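Local coordinates for protein probable glutathione S-transferase (PDB 6JWK) that probably isomerises maleylpyruvate or maleylacetoacetate with the help of glutathione, as a zeta-class member of the glutathione S-transferase superfamily, at residues B[3-8]-B[26-31]; B[16-21]-B[163-168]; B[53-58]-B[67-72]; B[106-111]-B[129-134]. All blocks are in the same frame, centred on the assembly; numbering follows the deposited sequence.

Overall arrangement
Interactions 1 and 3 share the mixed sheet of the thioredoxin-like domain: strands 3-5 and 54-56 are neighbours in it, joined where Tyr4 pairs with Thr54. Interaction 1 is backbone hydrogen bonding at a partly buried outer strand, whereas interaction 3 is apolar packing of that sheet on helix 66-76. Interaction 2, deepest in the chain, is also apolar and seats helix 10-22 on the helical domain; it touches interaction 1 through Arg16 and Leu19, and interaction 3 through Cys165 and Cys166. Interaction 4 is buried within the helical domain, its centre about 24 Å from that of interaction 1, and mixes amide-on-ring stacking and CH-pi contacts with hydrogen bonds. Interactions 3 and 4 both touch the second subunit.

Interaction 1: B[3-8]-B[26-31]; sequences LYSFFN and YQVVPV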
# COMPACT_ATOMS: atom_id res chain seq x y z
N LEU B 3 9.15 12.98 14.05
CA LEU B 3 9.21 12.07 12.90
C LEU B 3 10.66 11.77 12.61
O LEU B 3 11.36 12.71 12.20
CB LEU B 3 8.60 12.70 11.64
CG LEU B 3 8.64 11.70 10.49
CD1 LEU B 3 7.33 10.96 10.42
CD2 LEU B 3 9.03 12.35 9.18
N TYR B 4 11.03 10.50 12.75
CA TYR B 4 12.38 9.97 12.52
C TYR B 4 12.45 9.72 11.01
O TYR B 4 11.67 8.93 10.48
CB TYR B 4 12.66 8.80 13.46
CG TYR B 4 12.78 9.25 14.90
CD1 TYR B 4 11.65 9.50 15.67
CD2 TYR B 4 14.02 9.59 15.44
CE1 TYR B 4 11.75 10.01 16.95
CE2 TYR B 4 14.14 10.11 16.72
CZ TYR B 4 13.00 10.30 17.48
OH TYR B 4 13.08 10.83 18.73
N SER B 5 13.34 10.46 10.34
CA SER B 5 13.40 10.61 8.87
C SER B 5 14.84 10.37 8.43
O SER B 5 15.73 10.74 9.16
CB SER B 5 12.90 11.99 8.49
OG SER B 5 13.42 12.43 7.22
N PHE B 6 15.06 9.80 7.26
CA PHE B 6 16.35 9.87 6.53
C PHE B 6 16.12 10.70 5.26
O PHE B 6 15.04 10.52 4.56
CB PHE B 6 16.88 8.44 6.28
CG PHE B 6 18.08 8.35 5.37
CD1 PHE B 6 19.32 8.85 5.79
CD2 PHE B 6 18.00 7.75 4.12
CE1 PHE B 6 20.44 8.75 4.96
CE2 PHE B 6 19.11 7.68 3.29
CZ PHE B 6 20.33 8.16 3.72
N PHE B 7 17.07 11.59 4.93
CA PHE B 7 16.90 12.58 3.83
C PHE B 7 16.57 11.85 2.52
O PHE B 7 15.71 12.33 1.76
CB PHE B 7 18.07 13.55 3.71
CG PHE B 7 19.34 12.95 3.17
CD1 PHE B 7 19.55 12.86 1.81
CD2 PHE B 7 20.30 12.46 4.03
CE1 PHE B 7 20.70 12.28 1.32
CE2 PHE B 7 21.47 11.92 3.54
CZ PHE B 7 21.67 11.82 2.19
N ASN B 8 17.18 10.70 2.29
CA ASN B 8 17.11 10.01 0.98
C ASN B 8 16.04 8.91 0.96
O ASN B 8 15.94 8.22 -0.09
CB ASN B 8 18.46 9.41 0.62
CG ASN B 8 18.88 9.90 -0.74
OD1 ASN B 8 18.89 11.12 -0.97
ND2 ASN B 8 19.14 8.99 -1.66
N TYR B 26 8.44 21.36 12.09
CA TYR B 26 9.32 21.39 13.30
C TYR B 26 9.43 19.98 13.93
O TYR B 26 10.45 19.62 14.53
CB TYR B 26 8.84 22.41 14.34
CG TYR B 26 7.43 22.22 14.84
CD1 TYR B 26 6.36 22.84 14.20
CD2 TYR B 26 7.15 21.40 15.93
CE1 TYR B 26 5.06 22.66 14.64
CE2 TYR B 26 5.84 21.20 16.37
CZ TYR B 26 4.80 21.84 15.72
OH TYR B 26 3.51 21.67 16.14
N GLN B 27 8.41 19.13 13.78
CA GLN B 27 8.43 17.75 14.30
C GLN B 27 9.54 16.85 13.66
O GLN B 27 9.89 15.80 14.28
CB GLN B 27 7.01 17.20 14.16
CG GLN B 27 5.98 18.03 14.93
CD GLN B 27 4.63 17.36 15.14
OE1 GLN B 27 4.25 16.38 14.48
NE2 GLN B 27 3.87 17.93 16.06
N VAL B 28 10.09 17.17 12.48
CA VAL B 28 11.07 16.26 11.77
C VAL B 28 12.39 16.16 12.57
O VAL B 28 12.76 17.16 13.10
CB VAL B 28 11.34 16.67 10.31
CG1 VAL B 28 12.44 15.81 9.70
CG2 VAL B 28 10.06 16.66 9.47
N VAL B 29 13.03 14.98 12.58
CA VAL B 29 14.25 14.58 13.35
C VAL B 29 15.08 13.63 12.49
O VAL B 29 14.73 12.47 12.35
CB VAL B 29 13.89 13.86 14.67
CG1 VAL B 29 15.13 13.33 15.37
CG2 VAL B 29 13.04 14.72 15.59
N PRO B 30 16.21 14.07 11.89
CA PRO B 30 17.13 13.19 11.14
C PRO B 30 17.76 11.92 11.74
O PRO B 30 17.99 11.88 12.90
CB PRO B 30 18.33 14.10 10.84
CG PRO B 30 18.04 15.42 11.53
CD PRO B 30 16.55 15.49 11.70
N VAL B 31 18.16 10.99 10.84
CA VAL B 31 18.85 9.68 11.09
C VAL B 31 18.09 8.93 12.17
O VAL B 31 17.06 8.34 11.80
CB VAL B 31 20.35 9.84 11.40
CG1 VAL B 31 20.99 8.58 11.98
CG2 VAL B 31 21.13 10.29 10.17
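Strands 3-5 and 28-30 run in parallel, their short axes 38° apart, and pair Leu3 with Val28, Tyr4 with Val29 and Ser5 with Pro30. Three backbone hydrogen bonds join them. Leu3 is gripped at both ends: its N donates to Gln27 O at 2.9 Å, and its O accepts from Val29 N at 2.8 Å. Ser5 N then reaches Val29 O at 3.2 Å. Weaker CA-H...O contacts fill the gaps, among them Tyr4 CA to Val29 O at 3.4 Å and Pro30 CA to Ser5 O.

Side chains meet on both faces of the sheet. On one, Tyr4 and Val29 lie alongside each other; Val29 CG1, anti to its own N (chi1 174°), comes within 3.6 Å of Tyr4 CE2, while Val29 CB lies over the rim of one ring face. On the other, Val28 CG1 meets Ser5 CB at 4.0 Å and CG2 approaches Leu3 CD2 at 4.4 Å. This second face is covered by helix 10-22: Leu3 rests on Val15 and Leu19, and Ser5 OG is hydrogen-bonded to Arg16 NH1.

Since helix 10-22 connects the two parallel strands, the contact closes a beta-alpha-beta unit, the opening element of the thioredoxin-like fold in glutathione S-transferase N-terminal domains.

Interaction 2: B[16-21]-B[163-168]; sequences RIALAL and VECCLV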
# COMPACT_ATOMS: atom_id res chain seq x y z
N ARG B 16 7.30 13.85 5.38
CA ARG B 16 7.80 15.25 5.51
C ARG B 16 6.91 16.19 4.68
O ARG B 16 6.61 17.30 5.14
CB ARG B 16 9.25 15.40 5.08
CG ARG B 16 10.25 14.72 6.01
CD ARG B 16 11.68 15.13 5.75
NE ARG B 16 12.08 15.07 4.34
CZ ARG B 16 12.67 14.06 3.73
NH1 ARG B 16 12.99 12.96 4.39
NH2 ARG B 16 12.98 14.16 2.44
N ILE B 17 6.45 15.77 3.51
CA ILE B 17 5.51 16.65 2.74
C ILE B 17 4.22 16.80 3.53
O ILE B 17 3.70 17.95 3.68
CB ILE B 17 5.26 16.05 1.36
CG1 ILE B 17 6.54 16.00 0.52
CG2 ILE B 17 4.13 16.76 0.62
CD1 ILE B 17 6.40 15.12 -0.73
N ALA B 18 3.68 15.70 4.05
CA ALA B 18 2.41 15.75 4.82
C ALA B 18 2.56 16.73 5.99
O ALA B 18 1.66 17.61 6.24
CB ALA B 18 2.03 14.38 5.31
N LEU B 19 3.62 16.56 6.79
CA LEU B 19 3.84 17.48 7.93
C LEU B 19 3.96 18.93 7.44
O LEU B 19 3.42 19.82 8.11
CB LEU B 19 5.08 17.03 8.72
CG LEU B 19 4.90 15.71 9.46
CD1 LEU B 19 6.24 15.17 9.97
CD2 LEU B 19 3.92 15.86 10.63
N ALA B 20 4.69 19.19 6.36
CA ALA B 20 4.90 20.55 5.81
C ALA B 20 3.54 21.11 5.40
O ALA B 20 3.25 22.23 5.81
CB ALA B 20 5.90 20.57 4.70
N LEU B 21 2.68 20.33 4.74
CA LEU B 21 1.34 20.82 4.34
C LEU B 21 0.50 21.18 5.58
O LEU B 21 -0.31 22.13 5.51
CB LEU B 21 0.64 19.77 3.47
CG LEU B 21 1.26 19.59 2.09
CD1 LEU B 21 0.64 18.38 1.40
CD2 LEU B 21 1.04 20.86 1.26
N VAL B 163 -2.11 12.15 -2.55
CA VAL B 163 -1.65 11.73 -3.90
C VAL B 163 -0.28 12.37 -4.17
O VAL B 163 0.69 11.64 -4.63
CB VAL B 163 -2.71 12.09 -4.94
CG1 VAL B 163 -2.14 12.06 -6.32
CG2 VAL B 163 -3.92 11.18 -4.83
N GLU B 164 -0.12 13.68 -3.88
CA GLU B 164 1.12 14.42 -4.18
C GLU B 164 2.18 13.97 -3.17
O GLU B 164 3.37 13.94 -3.52
CB GLU B 164 0.88 15.94 -4.18
CG GLU B 164 -0.01 16.40 -5.35
CD GLU B 164 -1.51 16.13 -5.23
OE1 GLU B 164 -2.03 15.96 -4.06
OE2 GLU B 164 -2.17 16.10 -6.31
N CYS B 165 1.78 13.61 -1.95
CA CYS B 165 2.76 13.08 -0.97
C CYS B 165 3.42 11.81 -1.56
O CYS B 165 4.62 11.58 -1.30
CB CYS B 165 2.11 12.75 0.36
SG CYS B 165 1.52 14.19 1.27
N CYS B 166 2.68 11.00 -2.33
CA CYS B 166 3.23 9.75 -2.91
C CYS B 166 3.90 10.03 -4.27
O CYS B 166 4.95 9.42 -4.56
CB CYS B 166 2.13 8.71 -3.07
SG CYS B 166 1.49 8.17 -1.46
N LEU B 167 3.33 10.89 -5.11
CA LEU B 167 3.88 11.06 -6.48
C LEU B 167 5.22 11.79 -6.48
O LEU B 167 6.12 11.40 -7.27
CB LEU B 167 2.86 11.77 -7.36
CG LEU B 167 2.01 10.77 -8.16
CD1 LEU B 167 0.75 11.42 -8.74
CD2 LEU B 167 2.86 10.11 -9.25
N VAL B 168 5.35 12.85 -5.72
CA VAL B 168 6.56 13.70 -5.81
C VAL B 168 7.78 12.85 -5.47
O VAL B 168 8.76 12.90 -6.19
CB VAL B 168 6.42 14.98 -4.96
CG1 VAL B 168 7.75 15.62 -4.63
CG2 VAL B 168 5.49 15.94 -5.69
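Ile17, the first residue of helix segment 16-21 to touch helix segment 163-168, supplies most of its side of the contact. Its two branches divide the work. CG2, anti to the backbone N, lies against Cys165 SG at 3.7 Å, while CG1, beside that N (chi1 -64°), carries CD1 onward past the cysteine. There CD1 packs against the backbone of the second helix, 4.0 Å from Cys165 O, and meets Val168 CG1 at 4.2 Å, the two side chains crossing at a slant. Phe200 and Ala203 of helix 198-203 also pack on Ile17, so a third helix borders this junction.

One residue further on, Ala18 presents both backbone and methyl to the same sulfur: its N is 3.8 Å from Cys165 SG and its CB 4.1 Å. With only a methyl there, the thiol lies close to the helix backbone. A turn after Ile17, Leu21 adds CD1 at 4.3 Å from Cys165 SG, so that one sulfur touches Ile17, Ala18 and, a turn later, Leu21.

The segments run at 140° to each other with their axes 9.4 Å apart, and they link the thioredoxin-like domain to the all-helical domain. Glu164, next to the packed cysteine, turns its carboxylate to Gly161 N and Phe155 N, within its own domain. Beside the contact, Arg16 supplies a polar tie to Ala203 O. Between these two helices, however, the seam is made of methyl groups and a buried sulfur in van der Waals contact, and depends on complementary shape rather than on polar pairing.

Interaction 3: B[53-58]-B[67-72]; sequences PTLVDA and LAIIDY
Strand 54-56 runs alongside helix segment 67-72 in roughly the same direction, nearest at Leu55 and Ile69, whose CA atoms are 7.0 Å apart. Both of these residues point their CB toward the opposite segment, and their side chains slant across one another: Leu55 CB is 4.1 Å from Ile69 CG1 and 4.2 Å from Ile69 CG2. With its CG anti to the backbone N (chi1 -177°), Leu55 extends toward the helix, and CD2 meets Tyr72 CD2 at 3.9 Å. That methyl arrives at the edge of the tyrosine ring, close to its plane, while Phe63 of strand 62-63 stacks with the ring.

Strand and helix belong to the C-terminal half of the thioredoxin-like fold, where the helix covers one face of the sheet. Pro53 follows a cis peptide bond, the cis-proline position that in glutathione S-transferases typically borders the glutathione site. Its CG approaches Ile69 CD1 at 4.4 Å, and Val15 of helix 10-22 packs on both residues. Helix 66-76 also meets the second subunit: Asp71, turned away from the strand, forms a salt bridge with Arg90 of that chain, and Tyr72 packs on its Ala91.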
# COMPACT_ATOMS: atom_id res chain seq x y z
N PRO B 53 9.83 6.07 7.59
CA PRO B 53 9.93 6.94 8.76
C PRO B 53 9.24 6.33 10.00
O PRO B 53 8.48 5.42 9.85
CB PRO B 53 9.20 8.19 8.29
CG PRO B 53 8.12 7.64 7.38
CD PRO B 53 8.70 6.42 6.71
N THR B 54 9.42 6.93 11.18
CA THR B 54 8.65 6.57 12.37
C THR B 54 8.09 7.84 12.98
O THR B 54 8.91 8.68 13.41
CB THR B 54 9.51 5.80 13.40
OG1 THR B 54 10.13 4.71 12.72
CG2 THR B 54 8.71 5.24 14.55
N LEU B 55 6.78 7.95 13.08
CA LEU B 55 6.15 9.05 13.84
C LEU B 55 6.10 8.62 15.30
O LEU B 55 5.70 7.46 15.54
CB LEU B 55 4.75 9.31 13.30
CG LEU B 55 4.06 10.48 13.98
CD1 LEU B 55 4.60 11.79 13.46
CD2 LEU B 55 2.55 10.40 13.82
N VAL B 56 6.53 9.47 16.23
CA VAL B 56 6.54 9.15 17.69
C VAL B 56 5.72 10.23 18.39
O VAL B 56 6.14 11.39 18.33
CB VAL B 56 7.98 9.05 18.24
CG1 VAL B 56 8.01 8.82 19.76
CG2 VAL B 56 8.79 7.97 17.56
N ASP B 57 4.56 9.87 18.99
CA ASP B 57 3.61 10.86 19.59
C ASP B 57 4.03 11.28 21.01
O ASP B 57 5.05 10.75 21.52
CB ASP B 57 2.17 10.36 19.66
CG ASP B 57 1.90 9.26 20.68
OD1 ASP B 57 2.79 8.96 21.54
OD2 ASP B 57 0.81 8.69 20.60
N ALA B 58 3.26 12.21 21.58
CA ALA B 58 3.34 12.69 22.98
C ALA B 58 3.78 11.56 23.92
O ALA B 58 4.86 11.68 24.54
CB ALA B 58 1.99 13.25 23.37
N LEU B 67 1.57 5.74 4.68
CA LEU B 67 0.13 6.06 4.42
C LEU B 67 -0.72 5.96 5.70
O LEU B 67 -1.68 6.73 5.81
CB LEU B 67 -0.49 5.17 3.35
CG LEU B 67 0.21 5.13 2.00
CD1 LEU B 67 -0.80 4.79 0.91
CD2 LEU B 67 0.96 6.37 1.67
N ALA B 68 -0.41 5.09 6.66
CA ALA B 68 -1.15 5.11 7.95
C ALA B 68 -0.83 6.43 8.68
O ALA B 68 -1.73 7.01 9.32
CB ALA B 68 -0.80 3.88 8.78
N ILE B 69 0.42 6.87 8.63
CA ILE B 69 0.83 8.10 9.35
C ILE B 69 0.08 9.26 8.68
O ILE B 69 -0.42 10.13 9.39
CB ILE B 69 2.34 8.31 9.31
CG1 ILE B 69 3.05 7.29 10.20
CG2 ILE B 69 2.68 9.74 9.70
CD1 ILE B 69 4.49 6.99 9.77
N ILE B 70 0.04 9.30 7.36
CA ILE B 70 -0.65 10.45 6.70
C ILE B 70 -2.11 10.49 7.15
O ILE B 70 -2.65 11.59 7.47
CB ILE B 70 -0.45 10.38 5.19
CG1 ILE B 70 0.99 10.76 4.88
CG2 ILE B 70 -1.46 11.26 4.46
CD1 ILE B 70 1.33 10.52 3.43
N ASP B 71 -2.78 9.34 7.12
CA ASP B 71 -4.19 9.22 7.58
C ASP B 71 -4.32 9.68 9.04
O ASP B 71 -5.24 10.43 9.34
CB ASP B 71 -4.66 7.76 7.48
CG ASP B 71 -6.13 7.63 7.84
OD1 ASP B 71 -6.93 8.00 6.99
OD2 ASP B 71 -6.46 7.20 8.96
N TYR B 72 -3.42 9.28 9.93
CA TYR B 72 -3.44 9.68 11.36
C TYR B 72 -3.27 11.20 11.53
O TYR B 72 -3.94 11.81 12.40
CB TYR B 72 -2.33 8.92 12.09
CG TYR B 72 -2.37 9.11 13.58
CD1 TYR B 72 -3.49 8.75 14.31
CD2 TYR B 72 -1.31 9.70 14.25
CE1 TYR B 72 -3.55 8.95 15.68
CE2 TYR B 72 -1.34 9.87 15.62
CZ TYR B 72 -2.45 9.49 16.34
OH TYR B 72 -2.46 9.68 17.69

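Interaction 4: B[106-111]-B[129-134]; sequences PLNNVR and RWYAHW. With SO4 (sulfate ion), chain I.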
# COMPACT_ATOMS: atom_id res chain seq x y z
N PRO B 106 7.47 -0.35 -3.84
CA PRO B 106 8.01 -1.53 -3.15
C PRO B 106 9.00 -2.37 -3.98
O PRO B 106 9.88 -2.99 -3.39
CB PRO B 106 6.78 -2.37 -2.83
CG PRO B 106 5.66 -1.35 -2.77
CD PRO B 106 6.00 -0.37 -3.90
N LEU B 107 8.86 -2.36 -5.29
CA LEU B 107 9.78 -3.10 -6.20
C LEU B 107 11.08 -2.33 -6.40
O LEU B 107 12.06 -2.97 -6.76
CB LEU B 107 9.07 -3.36 -7.53
CG LEU B 107 7.73 -4.06 -7.39
CD1 LEU B 107 7.10 -4.32 -8.74
CD2 LEU B 107 7.94 -5.36 -6.65
N ASN B 108 11.11 -1.02 -6.13
CA ASN B 108 12.20 -0.09 -6.54
C ASN B 108 12.88 0.49 -5.29
O ASN B 108 13.64 1.38 -5.41
CB ASN B 108 11.66 0.92 -7.56
CG ASN B 108 11.47 0.31 -8.93
OD1 ASN B 108 11.89 -0.83 -9.21
ND2 ASN B 108 10.77 1.02 -9.79
N ASN B 109 12.61 -0.11 -4.14
CA ASN B 109 13.13 0.19 -2.78
C ASN B 109 14.65 -0.03 -2.78
O ASN B 109 15.11 -0.97 -3.48
CB ASN B 109 12.50 -0.83 -1.81
CG ASN B 109 12.32 -0.37 -0.39
OD1 ASN B 109 13.25 -0.40 0.43
ND2 ASN B 109 11.09 -0.02 -0.05
N VAL B 110 15.40 0.68 -1.94
CA VAL B 110 16.83 0.32 -1.71
C VAL B 110 16.93 -1.13 -1.21
O VAL B 110 17.74 -1.87 -1.73
CB VAL B 110 17.54 1.33 -0.79
CG1 VAL B 110 16.80 1.57 0.51
CG2 VAL B 110 18.96 0.87 -0.55
N ARG B 111 16.07 -1.53 -0.30
CA ARG B 111 16.10 -2.86 0.24
C ARG B 111 16.02 -3.91 -0.89
O ARG B 111 16.80 -4.82 -0.92
CB ARG B 111 15.07 -2.99 1.39
CG ARG B 111 14.00 -4.04 1.28
CD ARG B 111 12.93 -3.99 2.38
NE ARG B 111 11.61 -4.14 1.80
CZ ARG B 111 10.68 -4.98 2.21
NH1 ARG B 111 9.54 -5.00 1.59
NH2 ARG B 111 10.87 -5.78 3.24
N ARG B 129 17.20 -1.49 -15.61
CA ARG B 129 16.08 -1.94 -16.50
C ARG B 129 14.90 -2.48 -15.66
O ARG B 129 13.70 -2.34 -16.05
CB ARG B 129 16.56 -3.04 -17.46
CG ARG B 129 17.49 -2.55 -18.57
CD ARG B 129 18.06 -3.59 -19.55
NE ARG B 129 18.26 -4.84 -18.83
CZ ARG B 129 17.42 -5.89 -18.84
NH1 ARG B 129 16.35 -5.91 -19.62
NH2 ARG B 129 17.69 -6.94 -18.07
N TRP B 130 15.19 -3.15 -14.55
CA TRP B 130 14.10 -3.56 -13.61
C TRP B 130 13.36 -2.29 -13.15
O TRP B 130 12.14 -2.28 -13.25
CB TRP B 130 14.72 -4.34 -12.45
CG TRP B 130 13.96 -4.43 -11.17
CD1 TRP B 130 13.87 -3.48 -10.18
CD2 TRP B 130 13.33 -5.61 -10.66
NE1 TRP B 130 13.17 -3.98 -9.11
CE2 TRP B 130 12.83 -5.28 -9.37
CE3 TRP B 130 13.10 -6.90 -11.17
CZ2 TRP B 130 12.12 -6.21 -8.60
CZ3 TRP B 130 12.41 -7.81 -10.39
CH2 TRP B 130 11.90 -7.46 -9.14
N TYR B 131 14.11 -1.31 -12.64
CA TYR B 131 13.58 -0.06 -12.05
C TYR B 131 12.63 0.59 -13.07
O TYR B 131 11.45 0.93 -12.75
CB TYR B 131 14.74 0.83 -11.60
CG TYR B 131 14.36 1.87 -10.57
CD1 TYR B 131 13.58 2.97 -10.89
CD2 TYR B 131 14.80 1.74 -9.28
CE1 TYR B 131 13.25 3.92 -9.93
CE2 TYR B 131 14.48 2.68 -8.31
CZ TYR B 131 13.72 3.78 -8.64
OH TYR B 131 13.44 4.66 -7.62
N ALA B 132 13.11 0.65 -14.32
CA ALA B 132 12.48 1.41 -15.41
C ALA B 132 11.24 0.66 -15.88
O ALA B 132 10.25 1.31 -16.26
CB ALA B 132 13.48 1.65 -16.54
N HIS B 133 11.23 -0.68 -15.77
CA HIS B 133 10.04 -1.48 -16.16
C HIS B 133 8.86 -1.18 -15.19
O HIS B 133 7.75 -0.95 -15.65
CB HIS B 133 10.38 -2.99 -16.28
CG HIS B 133 9.18 -3.86 -16.47
ND1 HIS B 133 8.45 -3.90 -17.65
CD2 HIS B 133 8.54 -4.69 -15.61
CE1 HIS B 133 7.45 -4.74 -17.53
NE2 HIS B 133 7.47 -5.22 -16.27
N TRP B 134 9.07 -1.26 -13.89
CA TRP B 134 7.99 -1.11 -12.90
C TRP B 134 7.56 0.37 -12.94
O TRP B 134 6.34 0.66 -12.84
CB TRP B 134 8.47 -1.58 -11.52
CG TRP B 134 8.91 -3.01 -11.51
CD1 TRP B 134 10.12 -3.47 -11.11
CD2 TRP B 134 8.18 -4.15 -11.98
NE1 TRP B 134 10.20 -4.83 -11.29
CE2 TRP B 134 9.03 -5.27 -11.85
CE3 TRP B 134 6.89 -4.36 -12.48
CZ2 TRP B 134 8.65 -6.56 -12.22
CZ3 TRP B 134 6.49 -5.64 -12.81
CH2 TRP B 134 7.36 -6.73 -12.68
S SO4 I . 13.24 3.93 0.40
O1 SO4 I . 11.97 4.22 1.01
O2 SO4 I . 13.29 2.60 -0.09
O3 SO4 I . 13.51 4.80 -0.73
O4 SO4 I . 14.24 4.10 1.41
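Within the helical C-terminal domain, the break between helices 105-108 and 110-120 packs on helix 124-149, with Leu107 and Asn108 set among Trp130, Tyr131 and Trp134. Trp130 NE1 donates to Leu107 O at 2.8 Å with an N-H...O angle of 160°; the oxygen lies at the indole edge in the ring plane, but the donor stands well above the carbonyl plane.

Leu107 CD1 sits over one face of Trp134, 3.6 Å from the centroid of the five-membered ring, a CH-pi contact. Trp134 also turns NE1 over a face of Trp130, so the leucine and the two indoles form one continuous cluster. Tyr115 of the second subunit meets both tryptophan rings.

Asn108 lays its amide flat on Tyr131, the planes only 8° apart and CG above the ring centre. The tyrosine side chain, extended anti to its N (chi1 -159°), brings the ring beneath the amide; Asn108 CB adds a CH-pi contact 3.7 Å from the ring centroid. Asn108 ND2 makes a weak hydrogen bond to Tyr131 O at 3.0 Å, which helps fix the amide's rotation over the ring.

Beyond Asn108 the chain restarts as a helix. Asn109 OD1 accepts from Arg111 N at 3.1 Å, in the carbonyl plane and on a lone pair. A sulfate, probably from the crystallisation liquor, receives a weak hydrogen bond from Val110 N at 3.4 Å and further bonds from His105 NE2 and Ser10 N. This cap and anion lie just beyond the contact, which is helix-on-helix packing in the all-helical GST C-terminal domain, an asparagine N-cap starting the next helix.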